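PDB 3G7U: cytosine-specific methyltransferase from Escherichia coli O157:H7 EDL933, which probably methylates cytosine at carbon 5 in DNA, using S-adenosyl-L-methionine as the methyl donor. Local coordinates for residues A[57-62]-A[107-112]; A[51-56]-A[97-102]. All coordinates share one frame; numbering follows the deposited sequence.

Contact 1: A[57-62]-A[107-112]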
ATOM      1  N   LEU A  57      -3.252 -10.425 -20.879  1.00 25.99           N
ATOM      2  CA  LEU A  57      -3.966 -11.416 -20.048  1.00 22.87           C
ATOM      3  C   LEU A  57      -5.445 -11.478 -20.403  1.00 26.15           C
ATOM      4  O   LEU A  57      -6.053 -10.494 -20.833  1.00 26.57           O
ATOM      5  CB  LEU A  57      -3.801 -11.154 -18.527  1.00 23.22           C
ATOM      6  CG  LEU A  57      -2.357 -11.104 -17.995  1.00 19.81           C
ATOM      7  CD1 LEU A  57      -2.370 -10.841 -16.485  1.00 23.35           C
ATOM      8  CD2 LEU A  57      -1.501 -12.373 -18.351  1.00 23.59           C
ATOM      9  N   ASN A  58      -6.022 -12.663 -20.192  1.00 24.35           N
ATOM     10  CA  ASN A  58      -7.455 -12.856 -20.215  1.00 22.73           C
ATOM     11  C   ASN A  58      -7.779 -13.980 -19.234  1.00 18.12           C
ATOM     12  O   ASN A  58      -6.866 -14.570 -18.634  1.00 25.41           O
ATOM     13  CB  ASN A  58      -7.970 -13.156 -21.626  1.00 25.33           C
ATOM     14  CG  ASN A  58      -7.388 -14.429 -22.202  1.00 24.72           C
ATOM     15  OD1 ASN A  58      -7.211 -15.415 -21.487  1.00 25.36           O
ATOM     16  ND2 ASN A  58      -7.046 -14.396 -23.485  1.00 25.98           N
ATOM     17  N   ALA A  59      -9.070 -14.255 -19.029  1.00 19.72           N
ATOM     18  CA  ALA A  59      -9.477 -15.232 -18.037  1.00 23.80           C
ATOM     19  C   ALA A  59      -8.882 -16.614 -18.297  1.00 21.97           C
ATOM     20  O   ALA A  59      -8.480 -17.300 -17.361  1.00 22.62           O
ATOM     21  CB  ALA A  59     -11.042 -15.313 -18.018  1.00 26.45           C
ATOM     22  N   GLU A  60      -8.835 -17.028 -19.559  1.00 27.02           N
ATOM     23  CA  GLU A  60      -8.324 -18.384 -19.875  1.00 31.09           C
ATOM     24  C   GLU A  60      -6.821 -18.497 -19.622  1.00 25.30           C
ATOM     25  O   GLU A  60      -6.333 -19.520 -19.143  1.00 26.92           O
ATOM     26  CB  GLU A  60      -8.636 -18.775 -21.329  1.00 34.20           C
ATOM     27  CG  GLU A  60     -10.003 -19.436 -21.508  1.00 49.55           C
ATOM     28  CD  GLU A  60     -10.193 -20.705 -20.639  1.00 56.98           C
ATOM     29  OE1 GLU A  60      -9.322 -21.609 -20.637  1.00 61.22           O
ATOM     30  OE2 GLU A  60     -11.232 -20.798 -19.956  1.00 59.10           O
ATOM     31  N   ILE A  61      -6.095 -17.429 -19.936  1.00 22.65           N
ATOM     32  CA  ILE A  61      -4.642 -17.420 -19.727  1.00 21.77           C
ATOM     33  C   ILE A  61      -4.400 -17.517 -18.228  1.00 21.76           C
ATOM     34  O   ILE A  61      -3.574 -18.326 -17.738  1.00 21.87           O
ATOM     35  CB  ILE A  61      -4.022 -16.137 -20.347  1.00 23.87           C
ATOM     36  CG1 ILE A  61      -4.064 -16.280 -21.867  1.00 26.02           C
ATOM     37  CG2 ILE A  61      -2.574 -15.943 -19.928  1.00 22.99           C
ATOM     38  CD1 ILE A  61      -3.621 -15.050 -22.590  1.00 25.05           C
ATOM     39  N   ILE A  62      -5.136 -16.694 -17.488  1.00 23.77           N
ATOM     40  CA  ILE A  62      -5.013 -16.716 -16.014  1.00 19.62           C
ATOM     41  C   ILE A  62      -5.347 -18.061 -15.367  1.00 23.98           C
ATOM     42  O   ILE A  62      -4.629 -18.530 -14.477  1.00 21.63           O
ATOM     43  CB  ILE A  62      -5.796 -15.536 -15.366  1.00 24.35           C
ATOM     44  CG1 ILE A  62      -5.027 -14.246 -15.667  1.00 24.84           C
ATOM     45  CG2 ILE A  62      -5.888 -15.742 -13.865  1.00 22.87           C
ATOM     46  CD1 ILE A  62      -5.808 -12.939 -15.441  1.00 22.77           C
ATOM     47  N   VAL A 107     -12.140  -8.426 -14.708  1.00 23.92           N
ATOM     48  CA  VAL A 107     -13.207  -8.683 -13.752  1.00 22.68           C
ATOM     49  C   VAL A 107     -14.448  -9.331 -14.460  1.00 23.67           C
ATOM     50  O   VAL A 107     -15.073 -10.275 -13.954  1.00 28.11           O
ATOM     51  CB  VAL A 107     -13.621  -7.386 -13.010  1.00 26.72           C
ATOM     52  CG1 VAL A 107     -14.912  -7.614 -12.249  1.00 28.04           C
ATOM     53  CG2 VAL A 107     -12.489  -6.926 -12.044  1.00 20.69           C
ATOM     54  N   SER A 108     -14.773  -8.787 -15.611  1.00 27.92           N
ATOM     55  CA  SER A 108     -15.938  -9.205 -16.368  1.00 32.29           C
ATOM     56  C   SER A 108     -15.747 -10.661 -16.838  1.00 31.72           C
ATOM     57  O   SER A 108     -16.647 -11.491 -16.696  1.00 31.70           O
ATOM     58  CB  SER A 108     -16.079  -8.301 -17.583  1.00 32.03           C
ATOM     59  OG  SER A 108     -17.272  -8.636 -18.270  1.00 45.30           O
ATOM     60  N   GLU A 109     -14.547 -10.948 -17.345  1.00 28.02           N
ATOM     61  CA  GLU A 109     -14.201 -12.283 -17.864  1.00 27.59           C
ATOM     62  C   GLU A 109     -14.097 -13.313 -16.746  1.00 30.49           C
ATOM     63  O   GLU A 109     -14.508 -14.470 -16.897  1.00 28.55           O
ATOM     64  CB  GLU A 109     -12.883 -12.207 -18.641  1.00 25.23           C
ATOM     65  CG  GLU A 109     -12.919 -11.411 -19.961  1.00 27.46           C
ATOM     66  CD  GLU A 109     -11.569 -11.390 -20.616  1.00 28.44           C
ATOM     67  OE1 GLU A 109     -10.665 -12.016 -20.025  1.00 32.51           O
ATOM     68  OE2 GLU A 109     -11.391 -10.801 -21.708  1.00 32.63           O
ATOM     69  N   LEU A 110     -13.526 -12.923 -15.606  1.00 25.13           N
ATOM     70  CA  LEU A 110     -13.320 -13.878 -14.528  1.00 26.81           C
ATOM     71  C   LEU A 110     -14.477 -14.051 -13.572  1.00 30.10           C
ATOM     72  O   LEU A 110     -14.535 -15.059 -12.861  1.00 28.02           O
ATOM     73  CB  LEU A 110     -12.041 -13.589 -13.740  1.00 25.81           C
ATOM     74  CG  LEU A 110     -10.713 -13.910 -14.453  1.00 25.13           C
ATOM     75  CD1 LEU A 110      -9.515 -13.210 -13.804  1.00 30.22           C
ATOM     76  CD2 LEU A 110     -10.511 -15.433 -14.449  1.00 29.35           C
ATOM     77  N   GLN A 111     -15.382 -13.076 -13.541  1.00 28.55           N
ATOM     78  CA  GLN A 111     -16.550 -13.140 -12.639  1.00 29.22           C
ATOM     79  C   GLN A 111     -16.242 -13.468 -11.165  1.00 27.85           C
ATOM     80  O   GLN A 111     -16.815 -14.403 -10.616  1.00 23.89           O
ATOM     81  CB  GLN A 111     -17.636 -14.114 -13.203  1.00 29.07           C
ATOM     82  CG  GLN A 111     -18.156 -13.704 -14.574  1.00 32.99           C
ATOM     83  CD  GLN A 111     -19.157 -12.570 -14.477  1.00 36.48           C
ATOM     84  OE1 GLN A 111     -20.082 -12.638 -13.674  1.00 42.05           O
ATOM     85  NE2 GLN A 111     -18.982 -11.532 -15.292  1.00 32.15           N
ATOM     86  N   PRO A 112     -15.358 -12.682 -10.496  1.00 22.14           N
ATOM     87  CA  PRO A 112     -15.142 -12.954  -9.092  1.00 21.23           C
ATOM     88  C   PRO A 112     -16.373 -12.596  -8.243  1.00 18.54           C
ATOM     89  O   PRO A 112     -17.236 -11.854  -8.728  1.00 27.96           O
ATOM     90  CB  PRO A 112     -14.020 -11.959  -8.730  1.00 21.42           C
ATOM     91  CG  PRO A 112     -14.202 -10.824  -9.696  1.00 22.36           C
ATOM     92  CD  PRO A 112     -14.550 -11.540 -10.973  1.00 24.29           C
TER
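Glu109 reaches from the last turn of one helix to the first turn of another and takes the backbone N-H of Ala59. Its CG is anti to the carbonyl carbon (chi1 -68°) and the chain runs extended beyond, which carries OE1 to 2.9 Å from the N of Ala59. The N-H points at the oxygen with a moderate bend, and OE1 is met nearly along its C-O bond. The start of helix 59-66 has two acceptors: Asn58, at the N-cap, turns OD1 back onto N of Ile61 at 2.8 Å, while Glu109 serves Ala59. Nearer its backbone, CB of Glu109 lies 3.7 Å from CB of Ala59. The other carboxylate oxygen, OE2, forms a salt bridge with Arg105, which also donates to the carbonyl of Leu57, so one arginine ties the carboxylate to the loop ahead of the helix. A carboxylate at this helix N-terminus would probably be stabilised by the helix dipole, with Arg105 balancing much of its charge. In this Rossmann-like methyltransferase fold, the contact joins two helices that flank the central sheet. Leu110 supplies the apolar half: its CD2 rests 3.6 Å from CB of Ala59, and its CD1 meets CD1 of Ile62 at 4.1 Å, the two longer side chains crossing at about a right angle. Leu110 also touches Ile75 of strand 74-77, in the central sheet.

Contact 2: A[51-56]-A[97-102]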
ATOM      1  N   GLN A  51       5.050 -11.342 -13.852  1.00 21.55           N
ATOM      2  CA  GLN A  51       5.539 -10.030 -14.303  1.00 20.69           C
ATOM      3  C   GLN A  51       5.058  -9.784 -15.701  1.00 23.01           C
ATOM      4  O   GLN A  51       5.691 -10.219 -16.645  1.00 25.25           O
ATOM      5  CB  GLN A  51       7.062  -9.973 -14.237  1.00 21.94           C
ATOM      6  CG  GLN A  51       7.603  -8.578 -14.580  1.00 20.84           C
ATOM      7  CD  GLN A  51       9.084  -8.552 -14.782  1.00 30.84           C
ATOM      8  OE1 GLN A  51       9.792  -9.522 -14.500  1.00 38.70           O
ATOM      9  NE2 GLN A  51       9.580  -7.409 -15.216  1.00 34.55           N
ATOM     10  N   GLU A  52       3.935  -9.087 -15.836  1.00 18.00           N
ATOM     11  CA  GLU A  52       3.239  -9.029 -17.093  1.00 23.64           C
ATOM     12  C   GLU A  52       2.405  -7.765 -17.192  1.00 26.37           C
ATOM     13  O   GLU A  52       1.921  -7.246 -16.203  1.00 29.03           O
ATOM     14  CB  GLU A  52       2.370 -10.289 -17.271  1.00 22.85           C
ATOM     15  CG  GLU A  52       1.939 -10.534 -18.757  1.00 19.50           C
ATOM     16  CD  GLU A  52       3.131 -10.397 -19.652  1.00 23.98           C
ATOM     17  OE1 GLU A  52       3.836 -11.385 -19.730  1.00 26.54           O
ATOM     18  OE2 GLU A  52       3.442  -9.262 -20.154  1.00 27.51           O
ATOM     19  N   ASP A  53       2.289  -7.297 -18.424  1.00 25.21           N
ATOM     20  CA  ASP A  53       1.347  -6.343 -18.876  1.00 28.24           C
ATOM     21  C   ASP A  53      -0.031  -7.011 -18.876  1.00 28.45           C
ATOM     22  O   ASP A  53      -0.252  -8.029 -19.568  1.00 27.42           O
ATOM     23  CB  ASP A  53       1.794  -6.006 -20.295  1.00 24.00           C
ATOM     24  CG  ASP A  53       1.106  -4.779 -20.877  1.00 36.88           C
ATOM     25  OD1 ASP A  53      -0.096  -4.574 -20.648  1.00 37.35           O
ATOM     26  OD2 ASP A  53       1.783  -4.041 -21.631  1.00 42.10           O
ATOM     27  N   VAL A  54      -0.969  -6.425 -18.129  1.00 24.55           N
ATOM     28  CA  VAL A  54      -2.323  -6.964 -17.981  0.50 26.05           C
ATOM     29  C   VAL A  54      -3.048  -7.012 -19.347  1.00 27.87           C
ATOM     30  O   VAL A  54      -3.983  -7.783 -19.559  1.00 32.00           O
ATOM     31  CB  VAL A  54      -3.083  -6.186 -16.851  0.50 28.18           C
ATOM     32  CG1 VAL A  54      -4.553  -6.158 -17.057  0.50 27.08           C
ATOM     33  CG2 VAL A  54      -2.766  -6.769 -15.488  0.50 30.81           C
ATOM     34  N   SER A  55      -2.603  -6.184 -20.293  1.00 29.31           N
ATOM     35  CA  SER A  55      -3.197  -6.201 -21.640  1.00 30.63           C
ATOM     36  C   SER A  55      -3.014  -7.528 -22.405  1.00 31.91           C
ATOM     37  O   SER A  55      -3.753  -7.814 -23.366  1.00 33.88           O
ATOM     38  CB  SER A  55      -2.697  -5.032 -22.489  1.00 30.15           C
ATOM     39  OG  SER A  55      -1.414  -5.281 -23.017  1.00 34.78           O
ATOM     40  N   LEU A  56      -2.046  -8.315 -21.957  1.00 26.33           N
ATOM     41  CA  LEU A  56      -1.680  -9.604 -22.566  1.00 24.85           C
ATOM     42  C   LEU A  56      -2.362 -10.766 -21.825  1.00 24.02           C
ATOM     43  O   LEU A  56      -2.065 -11.940 -22.088  1.00 28.90           O
ATOM     44  CB  LEU A  56      -0.158  -9.770 -22.544  1.00 21.66           C
ATOM     45  CG  LEU A  56       0.653  -8.750 -23.386  1.00 27.75           C
ATOM     46  CD1 LEU A  56       2.108  -9.131 -23.361  1.00 29.04           C
ATOM     47  CD2 LEU A  56       0.136  -8.758 -24.826  1.00 28.38           C
ATOM     48  N   ASN A  97      -4.829   4.623 -19.589  1.00 41.44           N
ATOM     49  CA  ASN A  97      -6.278   4.526 -19.832  1.00 38.78           C
ATOM     50  C   ASN A  97      -6.718   3.207 -20.470  1.00 36.13           C
ATOM     51  O   ASN A  97      -7.806   2.727 -20.168  1.00 35.44           O
ATOM     52  CB  ASN A  97      -6.786   5.709 -20.648  1.00 42.58           C
ATOM     53  CG  ASN A  97      -6.585   7.035 -19.931  1.00 45.28           C
ATOM     54  OD1 ASN A  97      -6.472   7.078 -18.699  1.00 39.20           O
ATOM     55  ND2 ASN A  97      -6.519   8.121 -20.698  1.00 39.44           N
ATOM     56  N   GLN A  98      -5.892   2.639 -21.351  1.00 34.18           N
ATOM     57  CA  GLN A  98      -6.123   1.278 -21.833  1.00 33.98           C
ATOM     58  C   GLN A  98      -6.005   0.281 -20.699  1.00 32.77           C
ATOM     59  O   GLN A  98      -6.878  -0.563 -20.543  1.00 34.98           O
ATOM     60  CB  GLN A  98      -5.182   0.912 -22.980  1.00 38.23           C
ATOM     61  CG  GLN A  98      -5.695   1.403 -24.345  1.00 51.61           C
ATOM     62  CD  GLN A  98      -4.570   1.720 -25.324  1.00 57.86           C
ATOM     63  OE1 GLN A  98      -3.455   2.071 -24.923  1.00 64.84           O
ATOM     64  NE2 GLN A  98      -4.862   1.610 -26.618  1.00 60.58           N
ATOM     65  N   LEU A  99      -4.964   0.392 -19.882  1.00 29.17           N
ATOM     66  CA  LEU A  99      -4.811  -0.539 -18.739  1.00 27.39           C
ATOM     67  C   LEU A  99      -5.962  -0.507 -17.733  1.00 29.80           C
ATOM     68  O   LEU A  99      -6.328  -1.538 -17.135  1.00 27.74           O
ATOM     69  CB  LEU A  99      -3.460  -0.338 -18.032  1.00 27.55           C
ATOM     70  CG  LEU A  99      -2.225  -0.699 -18.871  1.00 31.98           C
ATOM     71  CD1 LEU A  99      -0.964  -0.187 -18.217  1.00 35.12           C
ATOM     72  CD2 LEU A  99      -2.135  -2.192 -19.157  1.00 29.42           C
ATOM     73  N   TYR A 100      -6.527   0.685 -17.532  1.00 27.26           N
ATOM     74  CA  TYR A 100      -7.712   0.856 -16.697  1.00 28.57           C
ATOM     75  C   TYR A 100      -8.842  -0.053 -17.141  1.00 26.79           C
ATOM     76  O   TYR A 100      -9.457  -0.748 -16.332  1.00 28.41           O
ATOM     77  CB  TYR A 100      -8.186   2.327 -16.767  1.00 28.65           C
ATOM     78  CG  TYR A 100      -9.316   2.643 -15.817  1.00 30.67           C
ATOM     79  CD1 TYR A 100      -9.053   2.949 -14.484  1.00 29.67           C
ATOM     80  CD2 TYR A 100     -10.651   2.634 -16.239  1.00 34.39           C
ATOM     81  CE1 TYR A 100     -10.063   3.213 -13.592  1.00 30.97           C
ATOM     82  CE2 TYR A 100     -11.692   2.907 -15.323  1.00 31.63           C
ATOM     83  CZ  TYR A 100     -11.367   3.208 -14.004  1.00 33.35           C
ATOM     84  OH  TYR A 100     -12.337   3.485 -13.069  1.00 34.83           O
ATOM     85  N   MET A 101      -9.116  -0.011 -18.449  1.00 29.00           N
ATOM     86  CA  MET A 101     -10.183  -0.802 -19.054  1.00 30.54           C
ATOM     87  C   MET A 101      -9.917  -2.309 -18.994  1.00 28.15           C
ATOM     88  O   MET A 101     -10.861  -3.089 -18.854  1.00 28.11           O
ATOM     89  CB  MET A 101     -10.381  -0.381 -20.509  1.00 28.77           C
ATOM     90  CG  MET A 101     -11.111   0.971 -20.725  1.00 40.76           C
ATOM     91  SD  MET A 101     -12.755   1.084 -19.975  1.00 42.04           S
ATOM     92  CE  MET A 101     -13.489  -0.541 -20.246  1.00 33.97           C
ATOM     93  N   HIS A 102      -8.639  -2.703 -19.066  1.00 28.19           N
ATOM     94  CA  HIS A 102      -8.240  -4.133 -18.954  1.00 24.98           C
ATOM     95  C   HIS A 102      -8.486  -4.704 -17.581  1.00 25.14           C
ATOM     96  O   HIS A 102      -8.794  -5.891 -17.445  1.00 24.60           O
ATOM     97  CB  HIS A 102      -6.761  -4.320 -19.313  1.00 23.70           C
ATOM     98  CG  HIS A 102      -6.464  -4.160 -20.769  1.00 26.93           C
ATOM     99  ND1 HIS A 102      -7.077  -4.919 -21.738  1.00 32.97           N
ATOM    100  CD2 HIS A 102      -5.634  -3.312 -21.422  1.00 31.39           C
ATOM    101  CE1 HIS A 102      -6.622  -4.559 -22.925  1.00 32.08           C
ATOM    102  NE2 HIS A 102      -5.758  -3.575 -22.763  1.00 31.88           N
TER
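His102 lays its imidazole against Ser55, and the contact can be followed outward along the side chain. At its root, CB packs 3.7 Å from CG1 of Val54, provisionally, since this holds for one of two modelled conformers of Val54. With chi1 at -72°, CG comes beside the backbone N, 3.9 Å from CA of Ser55, and the ring beyond presents a face to that residue: CA of Ser55 sits 3.8 Å from the ring centroid, only 8° off the normal, a CH-pi contact. Further out, CD2 lies 3.6 Å from CB of Ser55, NE2 comes nearer still to that carbon, at 3.4 Å, and CE1 is about equally far from CA and CB of Ser55, at 4.0 Å. ND1 is hydrogen-bonded to NE of Arg105, about one turn further along helix 94-110. Asp53 braces the start of the 3-10 turn: OD1 accepts from N of Ser55 in an Asx turn and takes a weak hydrogen bond from the Ser55 hydroxyl. Leu99 brings CD2 to 3.5 Å from that same OD1; its side chain is about 8 Å from that of Cys81, the predicted catalytic cysteine. No hydrogen bond crosses between 51-56 and 97-102, which implies that the loop meets the helix through dispersion and ring-face contact, while Asp53 OD1 is engaged by Ser55 within the loop.

In the fold
Contacts 1 and 2 show how one helix can hold a continuous piece of chain by different means along its length. Both use helix 94-110, and the partners, 51-56 and 57-62, follow one another directly; the two centres are 12 Å apart, with Leu57 CD2 packing 3.9 Å from Glu52 CG between them. Neither is deep core. Contact 1, the more buried, joins helix to helix, combining a hydrogen bond with aliphatic packing near the sheet. Contact 2 is a surface contact between loop and helix, without a crossing hydrogen bond. The same arginine, Arg105, serves a side chain of each. Contact 2 lies nearer the predicted catalytic cysteine.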